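Local coordinates for protein DOA1 (Saccharomyces cerevisiae, PDB 3ODT) that probably binds ubiquitin through its WD40 beta-propeller domain and so takes part in regulating the turnover of F-box proteins, at residues V32-R37 / R42-D47; S64-S69 / L73-G78; H197-S202 / I207-M212; R219-H224 / G237-C242; V248-K253 / S257-I262. All coordinates share one frame; numbering follows the deposited sequence. Where two conformers were deposited one is given.

The chain folds into seven four-stranded antiparallel sheets, the blades of a WD40 propeller, and the five contacts sample four of them. Interaction 1 joins the two middle strands of one blade and interaction 2 the first two of the next; their centres lie about 12 Å apart and their side chains touch. Interaction 3, in the blade ending with strand 217-222, lies on the other side of the chain's centre, about 29 Å from interaction 1 between centres. Interaction 4 spans from that blade's last strand to strand 239-243 of the following one, where interaction 5, its centre about 6 Å from that of interaction 4, pairs the outer two strands. They come in series; hairpins build each blade, and side-chain contacts such as interaction 4 join successive blades.

Interaction 1: V32-R37 / R42-D47; sequences VASVSR and RLWSKD
The indole of W44 lies across the hairpin with its NE1 aimed at S34 OG, 2.9 Å away in the ring plane, and the bond is almost perfectly straight at 179°. CG of W44 sits anti to the carbonyl carbon, beside the backbone N (chi1 -50°), and a chi2 of 86° then turns the pyrrole edge toward the neighbouring strand. That edge also meets V32 O, which is in plane with the ring and 3.4 Å from W44 CD1. V32 O also accepts the backbone N-H of W44 (N to O 2.7 Å), and L43 CD1 rests 3.6 Å from V32 O. V32 CG2 crosses the root of the tryptophan and touches W44 CB at 3.8 Å. Where the strands come closest, at the non-hydrogen-bonded pair A33-L43, A33 CA makes a CA-H...O contact of 3.1 Å with R42 O. The contact is looser toward R42: R42 CB still lies 3.8 Å from S34 OG, but the extended chain of this partly exposed residue leads away, its guanidinium held by T40 and by a salt bridge to D38. Past W44 the pairing with 32-37 ends. S34 OG has a second partner in H17 NE2, so W44, S34 and H17 form the hydrogen-bonded chain characteristic of WD40 repeats. These two strands are the middle pair of their blade, flanked by strand 21-26 beside 32-36 and by strand 50-57 beside 42-46, while A33 and V35 pack against strand 73-78 of the next blade.

Interaction 2: S64-S69 / L73-G78; sequences SVCYDS and LLLFGG
C66 and L75 face each other as a hydrogen-bonded antiparallel pair, their backbones joined by two N-H...O bonds of 2.9 Å, C66 N to L75 O and L75 N to C66 O. The leucine can be followed outward along the cysteine sulfur: L75 CB lies 3.8 Å from C66 SG, L75 CG 4.2 Å from it, and L75 CD1 again 3.8 Å. L75 CG is anti to its carbonyl carbon (chi1 -52°), which keeps the branch running alongside the thiol, and the side chain also reaches Y98. The face bearing V65 and F76 is packed differently: V65 CG2 lies against the backbone, 3.3 Å from L75 O. Farther along, the ring of Y67 reaches the opposite strand through CD1, 3.4 Å from L73 O and 4.0 Å from L74 CD2. At the other end G77 has no side chain beside S64, and S64 OG bonds to V107 O. The hairpin forms the first two strands of its blade; strand 83-87 continues the sheet beyond 73-78, the V65 face meets strand 31-36 of the preceding blade, and S64, C66 and D68 touch strand 107-113 of the following one.

Interaction 3: H197-S202 / I207-M212; sequences HFISCS and IKLVDM
F198 lays one face of its ring over V210: CB of the valine is 3.8 Å from the ring centroid and 20° off its normal, a CH-pi contact. With CG between the backbone N and the carbonyl carbon (chi1 71°), F198 has its ring beside V210, and both valine methyls share the approach, CG1 3.6 Å from F198 CZ and CG2 3.7 Å from F198 CE1. At the ring edge, in one of its two deposited conformers, the selenium of selenomethionine M212 makes a Met-aromatic contact, tentative in detail, its bent chain crossing the phenylalanine at about a right angle. On the opposite face of the sheet I199 CG2 meets L209 CD1 at 3.7 Å, and C201 CB reaches I207 CG1 at 4.0 Å. This hairpin is the middle pair of a WD40 blade, and V210 occupies the position held by W44 in the blade of strands 31-36 and 40-46. No indole N-H is therefore offered to S200; its buried OG lacks a hydrogen-bond partner, with K208 O 3.8 Å away, although S200 touches H183. Backbone bonds pair F198 with V210 and S200 with K208, fixing which side chains face each other. In the next shell, F179 meets the F198 ring edge-to-face and L209 is backed by R219 and Y221. At the blade's end H197 ND1 is bonded to D194, while strand 228-233 of the next blade receives I199 and C201.

Interaction 4: R219-H224 / G237-C242; sequences RTYEGH and GDIVSC
The two backbones stay well apart, the CA atoms of H224 and C242 8.2 Å from each other, and the runs 221-224 and 239-242 head almost the same way, 17° apart. No backbone hydrogen bond spans the gap. I239 approaches end-on over one face of the Y221 ring, its CD1 3.7 Å from the centroid and 18° off the normal; the nearest ring atom, Y221 CZ, is 3.5 Å from that methyl. R219 CG lies over the opposite face toward its rim, 3.7 Å above the Y221 ring plane, so the phenol is held between two aliphatic groups, and its OH bonds to K253 O. At the other end of the contact H224 NE2 and S241 OG share a hydrogen bond of 2.8 Å, the hydroxyl lying in the imidazole plane, at the ring edge. CG of H224 is anti to the carbonyl carbon (chi1 -83°), which swings the ring toward the serine. S241 OG also accepts W251 NE1, and H224 ND1 has a weak bond to D245 OD2. Tryptophan, serine, histidine and aspartate linked in this order form the structural tetrad of a WD40 repeat, here tying the segment after the last strand of one blade to the two middle strands of the next.

Interaction 5: V248-K253 / S257-I262; sequences VRIWSK and SLKQVI
A chi1 of -44° sets W251 CG anti to the carbonyl carbon, whereas L258, facing it across the hairpin, has CG anti to the backbone N (176°); together these bring the leucine over one face of the indole. L258 CD1 lies 3.8 Å from the centroid of the W251 six-membered ring and just 5° off the normal, a CH-pi contact. The other methyl, L258 CD2, meets the edge of the R249 guanidinium at NH1, 3.7 Å away, while V261 CG1 sits 4.2 Å above the plane of that R249 group, over its centre. R249 is extended from CG to NE and anchored beyond by T247 and by a salt bridge to D245. On the opposite face of the sheet I250 CD1 lies alongside Q260 CB at 3.8 Å, and Q260 OE1 continues to the backbone N of Y8. K259 runs out over the strand end, its CE 3.8 Å from S252 CB, toward a salt bridge with D238. The register slips by one residue here: I250 O accepts K259 N at 2.8 Å. A weak second bond runs from Q260 N to I250 O at 3.4 Å. Two consecutive residues thus face one, the classic beta bulge, placed where the outermost strand of this WD40 blade pairs with its neighbour.

Interaction 1: V32-R37 / R42-D47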
# COMPACT_ATOMS: atom_id res chain seq x y z
N VAL A 32 5.13 11.46 -7.53
CA VAL A 32 4.64 10.59 -6.49
C VAL A 32 3.51 11.30 -5.76
O VAL A 32 3.41 12.54 -5.75
CB VAL A 32 5.74 10.13 -5.51
CG1 VAL A 32 6.92 9.49 -6.26
CG2 VAL A 32 6.22 11.26 -4.63
N ALA A 33 2.66 10.51 -5.10
CA ALA A 33 1.54 11.06 -4.35
C ALA A 33 1.46 10.48 -2.95
O ALA A 33 1.91 9.36 -2.69
CB ALA A 33 0.24 10.85 -5.10
N SER A 34 0.91 11.26 -2.05
CA SER A 34 0.82 10.85 -0.65
C SER A 34 -0.47 11.37 -0.05
O SER A 34 -1.02 12.36 -0.50
CB SER A 34 2.01 11.41 0.13
OG SER A 34 2.06 12.83 -0.00
N VAL A 35 -0.95 10.65 0.97
CA VAL A 35 -2.12 11.09 1.71
C VAL A 35 -1.81 11.01 3.19
O VAL A 35 -0.90 10.28 3.62
CB VAL A 35 -3.38 10.28 1.36
CG1 VAL A 35 -3.72 10.35 -0.15
CG2 VAL A 35 -3.24 8.84 1.81
N SER A 36 -2.57 11.75 3.98
CA SER A 36 -2.17 12.00 5.35
C SER A 36 -3.38 12.16 6.25
O SER A 36 -4.47 12.50 5.79
CB SER A 36 -1.32 13.29 5.36
OG SER A 36 -1.12 13.81 6.65
N ARG A 37 -3.17 11.98 7.55
CA ARG A 37 -4.18 12.36 8.53
C ARG A 37 -4.47 13.86 8.55
O ARG A 37 -5.46 14.28 9.16
CB ARG A 37 -3.75 11.87 9.89
CG ARG A 37 -3.84 10.36 10.03
CD ARG A 37 -3.09 9.93 11.28
NE ARG A 37 -3.62 10.50 12.51
CZ ARG A 37 -4.53 9.92 13.28
NH1 ARG A 37 -5.05 8.74 12.93
NH2 ARG A 37 -4.94 10.50 14.40
N ARG A 42 -1.33 15.03 -1.67
CA ARG A 42 -0.27 15.81 -2.29
C ARG A 42 0.37 15.08 -3.43
O ARG A 42 0.63 13.87 -3.36
CB ARG A 42 0.76 16.20 -1.25
CG ARG A 42 0.18 17.17 -0.28
CD ARG A 42 1.13 17.50 0.82
NE ARG A 42 0.35 18.01 1.95
CZ ARG A 42 0.37 19.24 2.41
NH1 ARG A 42 1.13 20.16 1.86
NH2 ARG A 42 -0.39 19.52 3.44
N LEU A 43 0.60 15.83 -4.50
CA LEU A 43 1.31 15.38 -5.68
C LEU A 43 2.65 16.08 -5.68
O LEU A 43 2.74 17.32 -5.61
CB LEU A 43 0.53 15.75 -6.93
CG LEU A 43 1.21 15.39 -8.23
CD1 LEU A 43 1.36 13.87 -8.38
CD2 LEU A 43 0.41 15.95 -9.39
N TRP A 44 3.70 15.27 -5.75
CA TRP A 44 5.07 15.75 -5.73
C TRP A 44 5.66 15.47 -7.11
O TRP A 44 5.58 14.34 -7.61
CB TRP A 44 5.87 15.01 -4.64
CG TRP A 44 5.22 14.97 -3.28
CD1 TRP A 44 4.32 14.05 -2.83
CD2 TRP A 44 5.49 15.83 -2.16
NE1 TRP A 44 3.97 14.31 -1.53
CE2 TRP A 44 4.69 15.39 -1.09
CE3 TRP A 44 6.29 16.95 -1.97
CZ2 TRP A 44 4.67 16.03 0.13
CZ3 TRP A 44 6.29 17.58 -0.74
CH2 TRP A 44 5.47 17.13 0.29
N SER A 45 6.21 16.52 -7.72
CA SER A 45 6.81 16.45 -9.05
C SER A 45 8.24 16.81 -9.01
O SER A 45 8.63 17.80 -8.36
CB SER A 45 6.10 17.42 -9.99
OG SER A 45 4.73 17.14 -9.96
N LYS A 46 9.04 16.04 -9.76
CA LYS A 46 10.46 16.29 -9.86
C LYS A 46 10.79 17.01 -11.13
O LYS A 46 10.48 16.53 -12.22
CB LYS A 46 11.23 14.99 -9.80
CG LYS A 46 12.71 15.22 -9.58
CD LYS A 46 13.50 13.96 -9.44
CE LYS A 46 14.95 14.31 -9.11
NZ LYS A 46 15.76 13.15 -8.74
N ASP A 47 11.42 18.17 -10.99
CA ASP A 47 11.98 18.91 -12.11
C ASP A 47 13.49 18.76 -11.98
O ASP A 47 14.09 17.89 -12.63
CB ASP A 47 11.59 20.39 -12.04
CG ASP A 47 11.86 21.12 -13.34
OD1 ASP A 47 12.67 20.63 -14.14
OD2 ASP A 47 11.25 22.20 -13.55

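Interaction 2: S64-S69 / L73-G78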
# COMPACT_ATOMS: atom_id res chain seq x y z
N SER A 64 -5.46 5.80 2.70
CA SER A 64 -5.13 4.99 1.55
C SER A 64 -5.14 5.83 0.26
O SER A 64 -5.91 6.80 0.12
CB SER A 64 -6.10 3.81 1.47
OG SER A 64 -7.43 4.25 1.39
N VAL A 65 -4.31 5.40 -0.68
CA VAL A 65 -4.21 6.03 -1.99
C VAL A 65 -3.79 4.97 -3.00
O VAL A 65 -3.09 3.99 -2.65
CB VAL A 65 -3.17 7.20 -1.98
CG1 VAL A 65 -1.74 6.67 -1.83
CG2 VAL A 65 -3.30 8.12 -3.19
N CYS A 66 -4.22 5.16 -4.25
CA CYS A 66 -3.70 4.41 -5.38
C CYS A 66 -3.85 5.28 -6.62
O CYS A 66 -4.38 6.40 -6.55
CB CYS A 66 -4.38 3.05 -5.55
SG CYS A 66 -6.10 3.11 -6.08
N TYR A 67 -3.38 4.76 -7.75
CA TYR A 67 -3.33 5.54 -8.97
C TYR A 67 -3.92 4.73 -10.12
O TYR A 67 -3.48 3.61 -10.39
CB TYR A 67 -1.89 5.94 -9.28
CG TYR A 67 -1.74 6.70 -10.59
CD1 TYR A 67 -2.43 7.90 -10.80
CD2 TYR A 67 -0.90 6.24 -11.61
CE1 TYR A 67 -2.31 8.59 -11.96
CE2 TYR A 67 -0.78 6.94 -12.78
CZ TYR A 67 -1.50 8.11 -12.96
OH TYR A 67 -1.41 8.84 -14.13
N ASP A 68 -4.97 5.29 -10.72
CA ASP A 68 -5.60 4.74 -11.91
C ASP A 68 -4.86 5.39 -13.08
O ASP A 68 -5.01 6.57 -13.39
CB ASP A 68 -7.10 5.06 -11.94
CG ASP A 68 -7.78 4.66 -13.26
OD1 ASP A 68 -7.11 4.55 -14.33
OD2 ASP A 68 -9.03 4.49 -13.24
N SER A 69 -4.01 4.58 -13.70
CA SER A 69 -3.09 5.04 -14.72
C SER A 69 -3.74 5.27 -16.10
O SER A 69 -3.13 5.86 -16.99
CB SER A 69 -1.96 4.02 -14.85
OG SER A 69 -2.46 2.69 -15.00
N LEU A 73 -6.09 9.31 -12.47
CA LEU A 73 -6.70 9.77 -11.25
C LEU A 73 -5.99 9.19 -10.05
O LEU A 73 -5.71 7.99 -10.00
CB LEU A 73 -8.15 9.35 -11.13
CG LEU A 73 -9.09 9.98 -12.15
CD1 LEU A 73 -10.46 9.33 -12.03
CD2 LEU A 73 -9.17 11.48 -11.96
N LEU A 74 -5.73 10.07 -9.10
CA LEU A 74 -5.35 9.64 -7.77
C LEU A 74 -6.61 9.29 -6.99
O LEU A 74 -7.49 10.15 -6.83
CB LEU A 74 -4.59 10.74 -7.04
CG LEU A 74 -3.20 11.01 -7.60
CD1 LEU A 74 -2.68 12.29 -7.01
CD2 LEU A 74 -2.23 9.87 -7.34
N LEU A 75 -6.70 8.06 -6.52
CA LEU A 75 -7.84 7.59 -5.73
C LEU A 75 -7.43 7.53 -4.26
O LEU A 75 -6.33 7.09 -3.94
CB LEU A 75 -8.32 6.22 -6.19
CG LEU A 75 -8.61 6.04 -7.67
CD1 LEU A 75 -9.11 4.65 -7.92
CD2 LEU A 75 -9.61 7.03 -8.10
N PHE A 76 -8.31 7.95 -3.36
CA PHE A 76 -7.91 8.06 -1.97
C PHE A 76 -9.13 7.87 -1.06
O PHE A 76 -10.27 8.16 -1.44
CB PHE A 76 -7.23 9.42 -1.72
CG PHE A 76 -8.00 10.59 -2.22
CD1 PHE A 76 -7.87 11.03 -3.52
CD2 PHE A 76 -8.87 11.26 -1.39
CE1 PHE A 76 -8.60 12.08 -3.99
CE2 PHE A 76 -9.58 12.36 -1.86
CZ PHE A 76 -9.43 12.76 -3.16
N GLY A 77 -8.88 7.38 0.13
CA GLY A 77 -9.95 7.16 1.07
C GLY A 77 -9.44 7.15 2.50
O GLY A 77 -8.23 7.17 2.77
N GLY A 78 -10.38 7.16 3.42
CA GLY A 78 -10.04 7.14 4.83
C GLY A 78 -11.26 7.12 5.70
O GLY A 78 -12.26 6.43 5.41

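Interaction 3: H197-S202 / I207-M212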
# COMPACT_ATOMS: atom_id res chain seq x y z
N HIS A 197 1.25 -17.52 -5.90
CA HIS A 197 2.01 -17.16 -4.72
C HIS A 197 1.70 -15.74 -4.28
O HIS A 197 1.52 -14.84 -5.10
CB HIS A 197 3.51 -17.25 -5.01
CG HIS A 197 3.93 -18.58 -5.53
ND1 HIS A 197 3.84 -18.91 -6.85
CD2 HIS A 197 4.42 -19.66 -4.88
CE1 HIS A 197 4.26 -20.16 -7.01
NE2 HIS A 197 4.62 -20.63 -5.84
N PHE A 198 1.67 -15.53 -2.96
CA PHE A 198 1.58 -14.21 -2.37
C PHE A 198 2.51 -14.07 -1.19
O PHE A 198 2.99 -15.06 -0.65
CB PHE A 198 0.11 -13.87 -2.00
CG PHE A 198 -0.45 -14.65 -0.83
CD1 PHE A 198 -0.20 -14.23 0.48
CD2 PHE A 198 -1.24 -15.76 -1.03
CE1 PHE A 198 -0.74 -14.94 1.57
CE2 PHE A 198 -1.76 -16.49 0.06
CZ PHE A 198 -1.53 -16.08 1.35
N ILE A 199 2.80 -12.81 -0.82
CA ILE A 199 3.45 -12.53 0.45
C ILE A 199 2.48 -11.77 1.33
O ILE A 199 1.68 -10.97 0.85
CB ILE A 199 4.78 -11.78 0.30
CG1 ILE A 199 4.59 -10.48 -0.45
CG2 ILE A 199 5.76 -12.65 -0.49
CD1 ILE A 199 5.81 -9.54 -0.31
N SER A 200 2.53 -12.04 2.63
CA SER A 200 1.70 -11.33 3.58
C SER A 200 2.60 -10.85 4.72
O SER A 200 3.67 -11.40 4.95
CB SER A 200 0.63 -12.24 4.16
OG SER A 200 1.22 -13.41 4.69
N CYS A 201 2.14 -9.83 5.42
CA CYS A 201 2.81 -9.37 6.63
C CYS A 201 1.79 -9.06 7.70
O CYS A 201 0.58 -8.90 7.42
CB CYS A 201 3.69 -8.13 6.34
SG CYS A 201 2.78 -6.63 5.95
N SER A 202 2.29 -8.95 8.93
CA SER A 202 1.41 -9.00 10.07
C SER A 202 1.91 -8.23 11.29
O SER A 202 3.09 -7.87 11.40
CB SER A 202 1.22 -10.50 10.40
OG SER A 202 0.63 -10.77 11.65
N ILE A 207 6.92 -11.48 7.78
CA ILE A 207 6.51 -11.50 6.38
C ILE A 207 6.66 -12.93 5.94
O ILE A 207 7.61 -13.58 6.33
CB ILE A 207 7.44 -10.62 5.54
CG1 ILE A 207 7.54 -9.21 6.14
CG2 ILE A 207 6.98 -10.62 4.09
CD1 ILE A 207 8.75 -8.44 5.67
N LYS A 208 5.70 -13.43 5.20
CA LYS A 208 5.73 -14.81 4.73
C LYS A 208 5.34 -14.93 3.24
O LYS A 208 4.42 -14.24 2.77
CB LYS A 208 4.79 -15.67 5.58
CG LYS A 208 5.17 -15.69 7.03
CD LYS A 208 4.43 -16.75 7.85
CE LYS A 208 4.70 -16.57 9.31
NZ LYS A 208 4.21 -17.70 10.14
N LEU A 209 6.05 -15.81 2.54
CA LEU A 209 5.74 -16.19 1.17
C LEU A 209 4.90 -17.46 1.23
O LEU A 209 5.28 -18.42 1.91
CB LEU A 209 7.04 -16.45 0.42
CG LEU A 209 6.88 -17.00 -0.99
CD1 LEU A 209 6.21 -16.00 -1.92
CD2 LEU A 209 8.23 -17.38 -1.51
N VAL A 210 3.75 -17.45 0.58
CA VAL A 210 2.76 -18.50 0.70
C VAL A 210 2.35 -19.04 -0.68
O VAL A 210 2.14 -18.29 -1.64
CB VAL A 210 1.49 -17.94 1.42
CG1 VAL A 210 0.46 -19.04 1.65
CG2 VAL A 210 1.89 -17.31 2.77
N ASP A 211 2.23 -20.36 -0.75
CA ASP A 211 1.71 -21.05 -1.93
C ASP A 211 0.17 -20.92 -1.93
O ASP A 211 -0.50 -21.34 -1.01
CB ASP A 211 2.16 -22.52 -1.88
CG ASP A 211 1.76 -23.30 -3.11
OD1 ASP A 211 0.59 -23.27 -3.51
OD2 ASP A 211 2.64 -23.98 -3.66
N MSE A 212 -0.37 -20.30 -2.95
CA MSE A 212 -1.79 -20.05 -2.94
C MSE A 212 -2.63 -21.30 -3.06
O MSE A 212 -3.77 -21.33 -2.59
CB MSE A 212 -2.17 -19.16 -4.08
CG MSE A 212 -3.58 -18.77 -3.91
SE MSE A 212 -3.59 -17.07 -3.49
CE MSE A 212 -3.73 -16.64 -5.15

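Interaction 4: R219-H224 / G237-C242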
# COMPACT_ATOMS: atom_id res chain seq x y z
N ARG A 219 8.46 -19.49 2.82
CA ARG A 219 9.57 -18.76 3.39
C ARG A 219 9.04 -17.77 4.38
O ARG A 219 7.97 -17.19 4.17
CB ARG A 219 10.34 -18.03 2.28
CG ARG A 219 11.67 -17.39 2.74
CD ARG A 219 12.67 -17.16 1.56
NE ARG A 219 13.05 -18.42 0.94
CZ ARG A 219 12.57 -18.87 -0.23
NH1 ARG A 219 11.74 -18.12 -0.93
NH2 ARG A 219 12.94 -20.05 -0.71
N THR A 220 9.79 -17.56 5.44
CA THR A 220 9.49 -16.57 6.45
C THR A 220 10.66 -15.57 6.51
O THR A 220 11.83 -15.96 6.51
CB THR A 220 9.27 -17.22 7.82
OG1 THR A 220 8.17 -18.14 7.75
CG2 THR A 220 8.95 -16.20 8.85
N TYR A 221 10.32 -14.28 6.52
CA TYR A 221 11.32 -13.21 6.56
C TYR A 221 11.23 -12.53 7.91
O TYR A 221 10.29 -11.77 8.18
CB TYR A 221 11.08 -12.22 5.41
CG TYR A 221 10.87 -12.88 4.05
CD1 TYR A 221 9.62 -13.36 3.67
CD2 TYR A 221 11.93 -13.00 3.14
CE1 TYR A 221 9.41 -13.98 2.45
CE2 TYR A 221 11.73 -13.63 1.90
CZ TYR A 221 10.46 -14.10 1.57
OH TYR A 221 10.25 -14.66 0.34
N GLU A 222 12.17 -12.87 8.77
CA GLU A 222 12.18 -12.47 10.18
C GLU A 222 13.16 -11.34 10.44
O GLU A 222 14.30 -11.37 9.98
CB GLU A 222 12.56 -13.68 11.04
CG GLU A 222 12.58 -13.43 12.54
CD GLU A 222 12.45 -14.72 13.34
OE1 GLU A 222 12.77 -15.80 12.79
OE2 GLU A 222 12.02 -14.65 14.52
N GLY A 223 12.73 -10.35 11.22
CA GLY A 223 13.65 -9.31 11.66
C GLY A 223 12.95 -8.05 12.17
O GLY A 223 13.45 -7.42 13.08
N HIS A 224 11.80 -7.69 11.61
CA HIS A 224 11.09 -6.55 12.17
C HIS A 224 10.80 -6.77 13.64
O HIS A 224 10.45 -7.88 14.06
CB HIS A 224 9.78 -6.29 11.44
CG HIS A 224 9.92 -5.51 10.19
ND1 HIS A 224 10.22 -4.16 10.20
CD2 HIS A 224 9.78 -5.86 8.89
CE1 HIS A 224 10.26 -3.73 8.95
NE2 HIS A 224 9.98 -4.73 8.14
N GLY A 237 12.10 -8.07 -8.07
CA GLY A 237 11.48 -9.11 -7.27
C GLY A 237 11.74 -9.09 -5.77
O GLY A 237 11.07 -9.81 -5.02
N ASP A 238 12.69 -8.26 -5.32
CA ASP A 238 13.00 -8.18 -3.89
C ASP A 238 11.80 -7.60 -3.16
O ASP A 238 10.94 -6.91 -3.76
CB ASP A 238 14.17 -7.26 -3.61
CG ASP A 238 15.52 -7.83 -4.00
OD1 ASP A 238 15.62 -9.03 -4.34
OD2 ASP A 238 16.51 -7.04 -3.94
N ILE A 239 11.72 -7.85 -1.86
CA ILE A 239 10.63 -7.36 -1.05
C ILE A 239 11.09 -6.10 -0.32
O ILE A 239 12.19 -6.06 0.22
CB ILE A 239 10.20 -8.40 0.01
CG1 ILE A 239 9.82 -9.73 -0.65
CG2 ILE A 239 9.08 -7.83 0.88
CD1 ILE A 239 9.69 -10.87 0.36
N VAL A 240 10.25 -5.07 -0.34
CA VAL A 240 10.45 -3.93 0.55
C VAL A 240 9.32 -3.93 1.59
O VAL A 240 8.15 -4.10 1.25
CB VAL A 240 10.50 -2.59 -0.19
CG1 VAL A 240 9.22 -2.28 -0.91
CG2 VAL A 240 10.81 -1.49 0.79
N SER A 241 9.69 -3.79 2.84
CA SER A 241 8.73 -3.76 3.93
C SER A 241 9.00 -2.58 4.85
O SER A 241 10.11 -2.02 4.84
CB SER A 241 8.81 -5.04 4.74
OG SER A 241 10.08 -5.18 5.41
N CYS A 242 8.01 -2.22 5.65
CA CYS A 242 8.19 -1.20 6.66
C CYS A 242 7.23 -1.40 7.80
O CYS A 242 6.20 -2.07 7.67
CB CYS A 242 8.01 0.19 6.06
SG CYS A 242 6.32 0.60 5.56

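Interaction 5: V248-K253 / S257-I262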
# COMPACT_ATOMS: atom_id res chain seq x y z
N VAL A 248 12.57 0.58 7.30
CA VAL A 248 12.28 0.09 5.95
C VAL A 248 13.30 -1.00 5.70
O VAL A 248 14.49 -0.79 5.95
CB VAL A 248 12.43 1.21 4.89
CG1 VAL A 248 12.21 0.63 3.50
CG2 VAL A 248 11.42 2.32 5.17
N ARG A 249 12.86 -2.15 5.22
CA ARG A 249 13.77 -3.26 5.04
C ARG A 249 13.67 -3.79 3.63
O ARG A 249 12.58 -3.80 3.04
CB ARG A 249 13.52 -4.36 6.06
CG ARG A 249 13.75 -3.86 7.46
CD ARG A 249 13.56 -4.95 8.49
NE ARG A 249 13.65 -4.41 9.85
CZ ARG A 249 14.36 -4.93 10.84
NH1 ARG A 249 15.15 -5.97 10.65
NH2 ARG A 249 14.29 -4.35 12.03
N ILE A 250 14.79 -4.26 3.10
CA ILE A 250 14.81 -4.82 1.76
C ILE A 250 15.29 -6.25 1.88
O ILE A 250 16.30 -6.49 2.53
CB ILE A 250 15.75 -4.01 0.83
CG1 ILE A 250 15.22 -2.58 0.66
CG2 ILE A 250 15.84 -4.65 -0.55
CD1 ILE A 250 16.00 -1.56 1.39
N TRP A 251 14.56 -7.19 1.28
CA TRP A 251 14.84 -8.63 1.41
C TRP A 251 14.96 -9.32 0.05
O TRP A 251 14.30 -8.97 -0.94
CB TRP A 251 13.69 -9.33 2.13
CG TRP A 251 13.13 -8.68 3.34
CD1 TRP A 251 12.28 -7.62 3.36
CD2 TRP A 251 13.32 -9.07 4.71
NE1 TRP A 251 11.92 -7.32 4.66
CE2 TRP A 251 12.56 -8.18 5.51
CE3 TRP A 251 14.07 -10.06 5.34
CZ2 TRP A 251 12.52 -8.28 6.91
CZ3 TRP A 251 14.04 -10.15 6.74
CH2 TRP A 251 13.26 -9.26 7.50
N SER A 252 15.78 -10.36 -0.00
CA SER A 252 15.73 -11.28 -1.10
C SER A 252 14.49 -12.16 -0.97
O SER A 252 14.35 -12.91 -0.01
CB SER A 252 16.96 -12.18 -1.10
OG SER A 252 16.74 -13.27 -1.97
N LYS A 253 13.59 -12.06 -1.93
CA LYS A 253 12.39 -12.90 -1.91
C LYS A 253 12.80 -14.35 -2.06
O LYS A 253 12.27 -15.22 -1.38
CB LYS A 253 11.45 -12.48 -3.02
CG LYS A 253 10.23 -13.34 -3.18
CD LYS A 253 10.48 -14.40 -4.20
CE LYS A 253 9.18 -14.95 -4.75
NZ LYS A 253 9.47 -16.16 -5.54
N SER A 257 17.49 -13.43 2.49
CA SER A 257 18.52 -12.51 2.99
C SER A 257 17.89 -11.15 3.31
O SER A 257 17.07 -10.64 2.54
CB SER A 257 19.63 -12.29 1.97
OG SER A 257 20.42 -13.45 1.77
N LEU A 258 18.33 -10.57 4.41
CA LEU A 258 17.95 -9.21 4.76
C LEU A 258 19.04 -8.31 4.21
O LEU A 258 20.12 -8.20 4.77
CB LEU A 258 17.85 -9.10 6.26
CG LEU A 258 17.56 -7.74 6.85
CD1 LEU A 258 16.39 -7.02 6.16
CD2 LEU A 258 17.31 -7.89 8.34
N LYS A 259 18.75 -7.70 3.08
CA LYS A 259 19.77 -6.98 2.31
C LYS A 259 20.11 -5.61 2.92
O LYS A 259 21.27 -5.17 2.83
CB LYS A 259 19.30 -6.80 0.87
CG LYS A 259 19.07 -8.11 0.09
CD LYS A 259 18.70 -7.79 -1.35
CE LYS A 259 18.65 -8.99 -2.23
NZ LYS A 259 18.84 -8.55 -3.64
N GLN A 260 19.11 -4.93 3.48
CA GLN A 260 19.35 -3.62 4.06
C GLN A 260 18.27 -3.31 5.08
O GLN A 260 17.09 -3.68 4.92
CB GLN A 260 19.37 -2.52 2.98
CG GLN A 260 19.77 -1.19 3.50
CD GLN A 260 19.90 -0.17 2.40
OE1 GLN A 260 19.55 -0.43 1.25
NE2 GLN A 260 20.36 1.02 2.75
N VAL A 261 18.68 -2.62 6.14
CA VAL A 261 17.76 -2.02 7.11
C VAL A 261 18.03 -0.54 7.14
O VAL A 261 19.14 -0.10 7.43
CB VAL A 261 17.96 -2.59 8.51
CG1 VAL A 261 17.03 -1.90 9.53
CG2 VAL A 261 17.76 -4.09 8.50
N ILE A 262 16.99 0.22 6.85
CA ILE A 262 17.02 1.67 6.91
C ILE A 262 16.19 2.11 8.12
O ILE A 262 15.00 1.80 8.25
CB ILE A 262 16.39 2.31 5.65
CG1 ILE A 262 17.19 1.94 4.40
CG2 ILE A 262 16.35 3.82 5.76
CD1 ILE A 262 16.47 2.22 3.11